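Local coordinates for protein flavin-containing monooxygenase (Allium sativum, PDB 6WPU) that probably uses bound FAD to oxygenate the sulfur of S-allyl-L-cysteine, a step consistent with the making of garlic flavour precursors, at residues 415-418 / 419-423; 440-443 / 444-447; 447-450 / 451-455. All coordinates share one frame; numbering follows the deposited sequence.

Overall arrangement
Along the chain, interaction 1 comes first, in the opening turns of helix 416-431, where N-cap E415 and the residues after it meet their i+4 partners. After that helix a loop leads to interaction 2, at the start of helix 443-453, and interaction 3 follows at once, running through the last turns of that helix and on to K455. None of the three encloses or crosses another: each is local, interaction 1 closes before interaction 2 opens, and 2 and 3 join at A447. What ties them together is the packing of the two helices. M421 of interaction 1 reaches L445 of interaction 2, with CE 3.3 Å from L445 O, and W417 meets A449, T452 and F453 of interaction 3.

Interaction 1 (415-418 / 419-423); sequences EEWR and RLMYK
The sulfur of M421 lies beside the indole of its i-4 neighbour W417, SD being 3.8 Å from CE3. It stands 4.9 Å from the centroid of the six-membered ring and 73° off the ring normal, an oblique Met-aromatic contact. W417 has CG between its backbone N and carbonyl carbon (chi1 66°), while M421 runs extended beyond CG, which carries SD and CE to the CE3-CZ3 side of the indole. The same indole has R418 CB over one face, and its CH2 lies over one face of the R418 guanidinium. That guanidinium grips the N-cap residue E415 side-on: NE gives a bond of 2.8 Å to OE1, and NH2 one of 3.0 Å to OE2 on its syn lone pair. Both oxygens lie close to the guanidinium plane. Backbone bonds from R419, L420, M421 and Y422 to the carbonyls four residues earlier confirm regular helix, M421 N to W417 O being 2.8 Å. R418 NH1 has further acceptors in V97 O and G99 O, and R419 pairs with D403 and D400. Two bonds to one carboxylate fix the rotation of the R418 guanidinium, and the buried charge is probably offset by E415 while the main-chain oxygens take up the remaining nitrogen.

Interaction 2 (440-443 / 444-447); sequences WDDD and HLVA
The imidazole of H444 has L445 CG over one face, 3.7 Å above its plane and offset toward the rim, and D441 O at its edge, in plane and 3.8 Å from H444 CE1. D442 CA approaches the same ring obliquely, 3.6 Å from H444 ND1. H444 reaches back toward the loop residues D441 and D442 because its CG sits between the backbone N and the carbonyl carbon (chi1 60°). On the loop side, the W440 indole has D442 N at its edge and makes a cation-pi contact with R116. D442 occupies the N-cap position of helix 443-453, yet its carboxylate makes no capping bond; OD1 instead forms a salt bridge with R116. Its main-chain oxygen begins the helical ladder, accepting from V446 N at 3.2 Å and weakly from L445 N. A447 N continues the series with a 3.0 Å bond to D443 O. Apolar contact comes from L445, whose side chain crosses that of D442 at about a right angle and brings CD1 to 3.7 Å from D442 CB. L445 and D442 both also touch M421 of helix 416-431.

Interaction 3 (447-450 / 451-455); sequences AQAR and ETFSK
The ring of F453 lies with one face over the carbonyl oxygen of A449, which stands 3.1 Å above the ring plane, offset toward the rim. A449 CB meets the far end of the same ring, 4.0 Å from F453 CZ. The A449 oxygen is also gripped by two donors. F453 N bonds to A449 O at 3.0 Å. The hydroxyl T452 OG1 bonds to A449 O at 2.8 Å, tilted 17° from the carbonyl plane. T452 reaches it because OG1 stands between its own backbone N and carbonyl carbon (chi1 70°). F453 has CG opposite its carbonyl carbon, which lays the ring back along the preceding turn. Further out, E451 N and T452 N bond regularly to A447 O and Q448 O, but the pattern then slackens: S454 N reaches R450 O only weakly, at 3.4 Å. E451 O instead accepts from both S454 N and S454 OG, the latter at 2.8 Å, and K455 NZ bonds to T452 O on a lone pair. Beyond the segments, the F453 and W417 rings meet with their planes at about 85°. With an alanine in place of F453, the A449 carbonyl oxygen and methyl would probably lose their aromatic cover, and W417 a neighbouring ring. W417 NE1 meets T452 OG1 in a weak hydrogen bond and A449 packs on W417 and M421, so this face of helix 443-453 lies against helix 416-431, with E96 of helix 95-98 touching A449 and F453.

Interaction 1 (415-418 / 419-423)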
# COMPACT_ATOMS: atom_id res chain seq x y z
N GLU A 415 7.52 19.52 3.44
CA GLU A 415 8.64 20.33 2.96
C GLU A 415 8.56 20.50 1.45
O GLU A 415 8.08 19.62 0.72
CB GLU A 415 9.98 19.69 3.35
CG GLU A 415 10.12 19.22 4.80
CD GLU A 415 9.72 17.76 4.97
OE1 GLU A 415 8.75 17.32 4.31
OE2 GLU A 415 10.37 17.04 5.76
N GLU A 416 9.05 21.64 0.96
CA GLU A 416 9.02 21.90 -0.47
C GLU A 416 9.92 20.94 -1.23
O GLU A 416 9.55 20.47 -2.32
CB GLU A 416 9.43 23.35 -0.77
CG GLU A 416 8.28 24.33 -0.71
CD GLU A 416 8.07 24.87 0.69
OE1 GLU A 416 8.92 24.59 1.56
OE2 GLU A 416 7.05 25.57 0.90
N TRP A 417 11.11 20.64 -0.69
CA TRP A 417 11.99 19.69 -1.34
C TRP A 417 11.31 18.33 -1.51
O TRP A 417 11.59 17.61 -2.47
CB TRP A 417 13.31 19.55 -0.57
CG TRP A 417 13.18 18.95 0.81
CD1 TRP A 417 13.22 19.62 1.99
CD2 TRP A 417 12.99 17.56 1.14
NE1 TRP A 417 13.07 18.74 3.04
CE2 TRP A 417 12.93 17.47 2.55
CE3 TRP A 417 12.89 16.38 0.39
CZ2 TRP A 417 12.74 16.25 3.22
CZ3 TRP A 417 12.69 15.17 1.05
CH2 TRP A 417 12.63 15.12 2.45
N ARG A 418 10.40 17.97 -0.60
CA ARG A 418 9.75 16.67 -0.68
C ARG A 418 8.69 16.66 -1.77
O ARG A 418 8.55 15.66 -2.49
CB ARG A 418 9.15 16.28 0.68
CG ARG A 418 8.99 14.76 0.88
CD ARG A 418 8.19 14.40 2.13
NE ARG A 418 8.85 14.68 3.41
CZ ARG A 418 9.33 13.74 4.24
NH1 ARG A 418 9.23 12.46 3.91
NH2 ARG A 418 9.90 14.09 5.40
N ARG A 419 7.96 17.76 -1.92
CA ARG A 419 7.05 17.88 -3.06
C ARG A 419 7.81 17.80 -4.37
O ARG A 419 7.41 17.08 -5.30
CB ARG A 419 6.26 19.19 -2.98
CG ARG A 419 5.08 19.19 -2.01
CD ARG A 419 4.45 20.57 -1.98
NE ARG A 419 3.31 20.70 -1.08
CZ ARG A 419 2.05 20.55 -1.46
NH1 ARG A 419 1.77 20.24 -2.73
NH2 ARG A 419 1.07 20.69 -0.59
N LEU A 420 8.94 18.51 -4.45
CA LEU A 420 9.70 18.56 -5.70
C LEU A 420 10.36 17.21 -6.01
O LEU A 420 10.39 16.78 -7.17
CB LEU A 420 10.75 19.67 -5.63
CG LEU A 420 10.21 21.10 -5.55
CD1 LEU A 420 11.33 22.10 -5.35
CD2 LEU A 420 9.39 21.43 -6.80
N MET A 421 10.90 16.53 -4.99
CA MET A 421 11.49 15.22 -5.24
C MET A 421 10.46 14.25 -5.77
O MET A 421 10.74 13.46 -6.69
CB MET A 421 12.11 14.67 -3.96
CG MET A 421 13.57 14.97 -3.73
SD MET A 421 14.15 14.01 -2.30
CE MET A 421 15.63 14.92 -1.87
N TYR A 422 9.24 14.30 -5.22
CA TYR A 422 8.17 13.43 -5.70
C TYR A 422 7.84 13.70 -7.16
O TYR A 422 7.66 12.75 -7.94
CB TYR A 422 6.92 13.60 -4.85
CG TYR A 422 5.81 12.69 -5.30
CD1 TYR A 422 5.81 11.35 -4.95
CD2 TYR A 422 4.77 13.16 -6.10
CE1 TYR A 422 4.79 10.50 -5.37
CE2 TYR A 422 3.76 12.32 -6.53
CZ TYR A 422 3.78 11.00 -6.17
OH TYR A 422 2.76 10.17 -6.59
N LYS A 423 7.75 14.97 -7.56
CA LYS A 423 7.49 15.29 -8.96
C LYS A 423 8.64 14.82 -9.84
O LYS A 423 8.43 14.34 -10.96
CB LYS A 423 7.25 16.79 -9.14
CG LYS A 423 5.92 17.26 -8.61
CD LYS A 423 5.59 18.69 -9.08
CE LYS A 423 4.39 19.27 -8.33
NZ LYS A 423 3.82 20.46 -9.02

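Interaction 2 (440-443 / 444-447)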
# COMPACT_ATOMS: atom_id res chain seq x y z
N TRP A 440 20.12 10.10 -11.52
CA TRP A 440 19.20 11.17 -11.19
C TRP A 440 19.96 12.48 -11.25
O TRP A 440 21.19 12.51 -11.26
CB TRP A 440 18.57 10.98 -9.79
CG TRP A 440 19.58 10.90 -8.68
CD1 TRP A 440 20.25 11.95 -8.08
CD2 TRP A 440 20.03 9.72 -8.01
NE1 TRP A 440 21.08 11.48 -7.10
CE2 TRP A 440 20.97 10.11 -7.04
CE3 TRP A 440 19.73 8.36 -8.15
CZ2 TRP A 440 21.62 9.20 -6.21
CZ3 TRP A 440 20.38 7.45 -7.33
CH2 TRP A 440 21.31 7.88 -6.37
N ASP A 441 19.20 13.58 -11.29
CA ASP A 441 19.80 14.89 -11.45
C ASP A 441 19.29 15.89 -10.40
O ASP A 441 19.40 17.10 -10.60
CB ASP A 441 19.56 15.43 -12.86
CG ASP A 441 20.48 16.58 -13.21
OD1 ASP A 441 21.71 16.43 -13.01
OD2 ASP A 441 19.98 17.62 -13.68
N ASP A 442 18.74 15.41 -9.29
CA ASP A 442 18.23 16.31 -8.27
C ASP A 442 19.07 16.25 -7.00
O ASP A 442 18.54 16.18 -5.88
CB ASP A 442 16.76 16.00 -7.97
CG ASP A 442 16.57 14.61 -7.39
OD1 ASP A 442 17.36 13.72 -7.76
OD2 ASP A 442 15.65 14.42 -6.55
N ASP A 443 20.40 16.31 -7.16
CA ASP A 443 21.29 16.39 -6.00
C ASP A 443 21.04 17.65 -5.19
O ASP A 443 21.32 17.68 -3.99
CB ASP A 443 22.75 16.35 -6.45
CG ASP A 443 23.08 15.09 -7.24
OD1 ASP A 443 22.63 14.98 -8.40
OD2 ASP A 443 23.79 14.22 -6.69
N HIS A 444 20.52 18.71 -5.83
CA HIS A 444 20.21 19.96 -5.13
C HIS A 444 19.03 19.79 -4.18
O HIS A 444 18.96 20.48 -3.16
CB HIS A 444 19.94 21.08 -6.13
CG HIS A 444 18.79 20.82 -7.05
ND1 HIS A 444 18.83 19.87 -8.05
CD2 HIS A 444 17.56 21.39 -7.13
CE1 HIS A 444 17.68 19.87 -8.71
NE2 HIS A 444 16.89 20.78 -8.16
N LEU A 445 18.09 18.90 -4.51
CA LEU A 445 17.01 18.59 -3.58
C LEU A 445 17.50 17.69 -2.45
O LEU A 445 17.01 17.81 -1.32
CB LEU A 445 15.86 17.92 -4.32
CG LEU A 445 15.28 18.67 -5.52
CD1 LEU A 445 14.16 17.86 -6.14
CD2 LEU A 445 14.81 20.06 -5.12
N VAL A 446 18.44 16.79 -2.74
CA VAL A 446 19.04 15.99 -1.67
C VAL A 446 19.72 16.89 -0.66
O VAL A 446 19.57 16.71 0.56
CB VAL A 446 20.03 14.96 -2.25
CG1 VAL A 446 20.79 14.28 -1.13
CG2 VAL A 446 19.28 13.91 -3.08
N ALA A 447 20.47 17.88 -1.14
CA ALA A 447 21.11 18.86 -0.27
C ALA A 447 20.10 19.51 0.67
O ALA A 447 20.31 19.56 1.89
CB ALA A 447 21.84 19.91 -1.11

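Interaction 3 (447-450 / 451-455)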
# COMPACT_ATOMS: atom_id res chain seq x y z
N ALA A 447 20.47 17.88 -1.14
CA ALA A 447 21.11 18.86 -0.27
C ALA A 447 20.10 19.51 0.67
O ALA A 447 20.31 19.56 1.89
CB ALA A 447 21.84 19.91 -1.11
N GLN A 448 18.99 20.00 0.11
CA GLN A 448 17.94 20.60 0.93
C GLN A 448 17.40 19.61 1.96
O GLN A 448 17.24 19.95 3.14
CB GLN A 448 16.80 21.11 0.05
CG GLN A 448 17.17 22.27 -0.85
CD GLN A 448 16.21 23.44 -0.72
OE1 GLN A 448 15.82 24.04 -1.72
NE2 GLN A 448 15.83 23.76 0.52
N ALA A 449 17.08 18.39 1.52
CA ALA A 449 16.51 17.41 2.44
C ALA A 449 17.43 17.16 3.62
O ALA A 449 16.99 17.16 4.77
CB ALA A 449 16.21 16.10 1.71
N ARG A 450 18.73 16.98 3.35
CA ARG A 450 19.66 16.72 4.44
C ARG A 450 19.79 17.92 5.36
O ARG A 450 20.11 17.76 6.55
CB ARG A 450 21.03 16.32 3.87
CG ARG A 450 20.97 15.07 3.00
CD ARG A 450 22.35 14.48 2.75
NE ARG A 450 22.31 13.40 1.76
CZ ARG A 450 23.39 12.80 1.26
NH1 ARG A 450 24.60 13.16 1.66
NH2 ARG A 450 23.25 11.83 0.37
N GLU A 451 19.55 19.13 4.85
CA GLU A 451 19.52 20.30 5.73
C GLU A 451 18.40 20.17 6.76
O GLU A 451 18.63 20.32 7.97
CB GLU A 451 19.36 21.58 4.92
CG GLU A 451 20.66 22.33 4.70
CD GLU A 451 21.54 22.33 5.94
OE1 GLU A 451 22.55 21.59 5.95
OE2 GLU A 451 21.22 23.05 6.91
N THR A 452 17.18 19.88 6.30
CA THR A 452 16.08 19.75 7.24
C THR A 452 16.26 18.57 8.18
O THR A 452 15.70 18.58 9.28
CB THR A 452 14.75 19.62 6.51
OG1 THR A 452 14.69 18.34 5.86
CG2 THR A 452 14.59 20.72 5.45
N PHE A 453 17.04 17.55 7.78
CA PHE A 453 17.20 16.37 8.63
C PHE A 453 18.10 16.64 9.83
O PHE A 453 18.05 15.88 10.80
CB PHE A 453 17.77 15.20 7.82
CG PHE A 453 16.85 14.68 6.73
CD1 PHE A 453 15.50 15.00 6.71
CD2 PHE A 453 17.35 13.85 5.73
CE1 PHE A 453 14.67 14.51 5.70
CE2 PHE A 453 16.52 13.35 4.72
CZ PHE A 453 15.18 13.68 4.71
N SER A 454 18.92 17.70 9.78
CA SER A 454 19.88 17.99 10.85
C SER A 454 19.22 18.03 12.23
O SER A 454 19.75 17.46 13.19
CB SER A 454 20.58 19.31 10.58
OG SER A 454 20.94 19.41 9.22
N LYS A 455 18.07 18.69 12.34
CA LYS A 455 17.44 18.84 13.65
C LYS A 455 17.07 17.51 14.29
O LYS A 455 16.76 17.49 15.48
CB LYS A 455 16.21 19.74 13.53
CG LYS A 455 14.93 19.03 13.12
CD LYS A 455 13.74 19.98 13.13
CE LYS A 455 13.80 20.93 11.95
NZ LYS A 455 13.82 20.17 10.66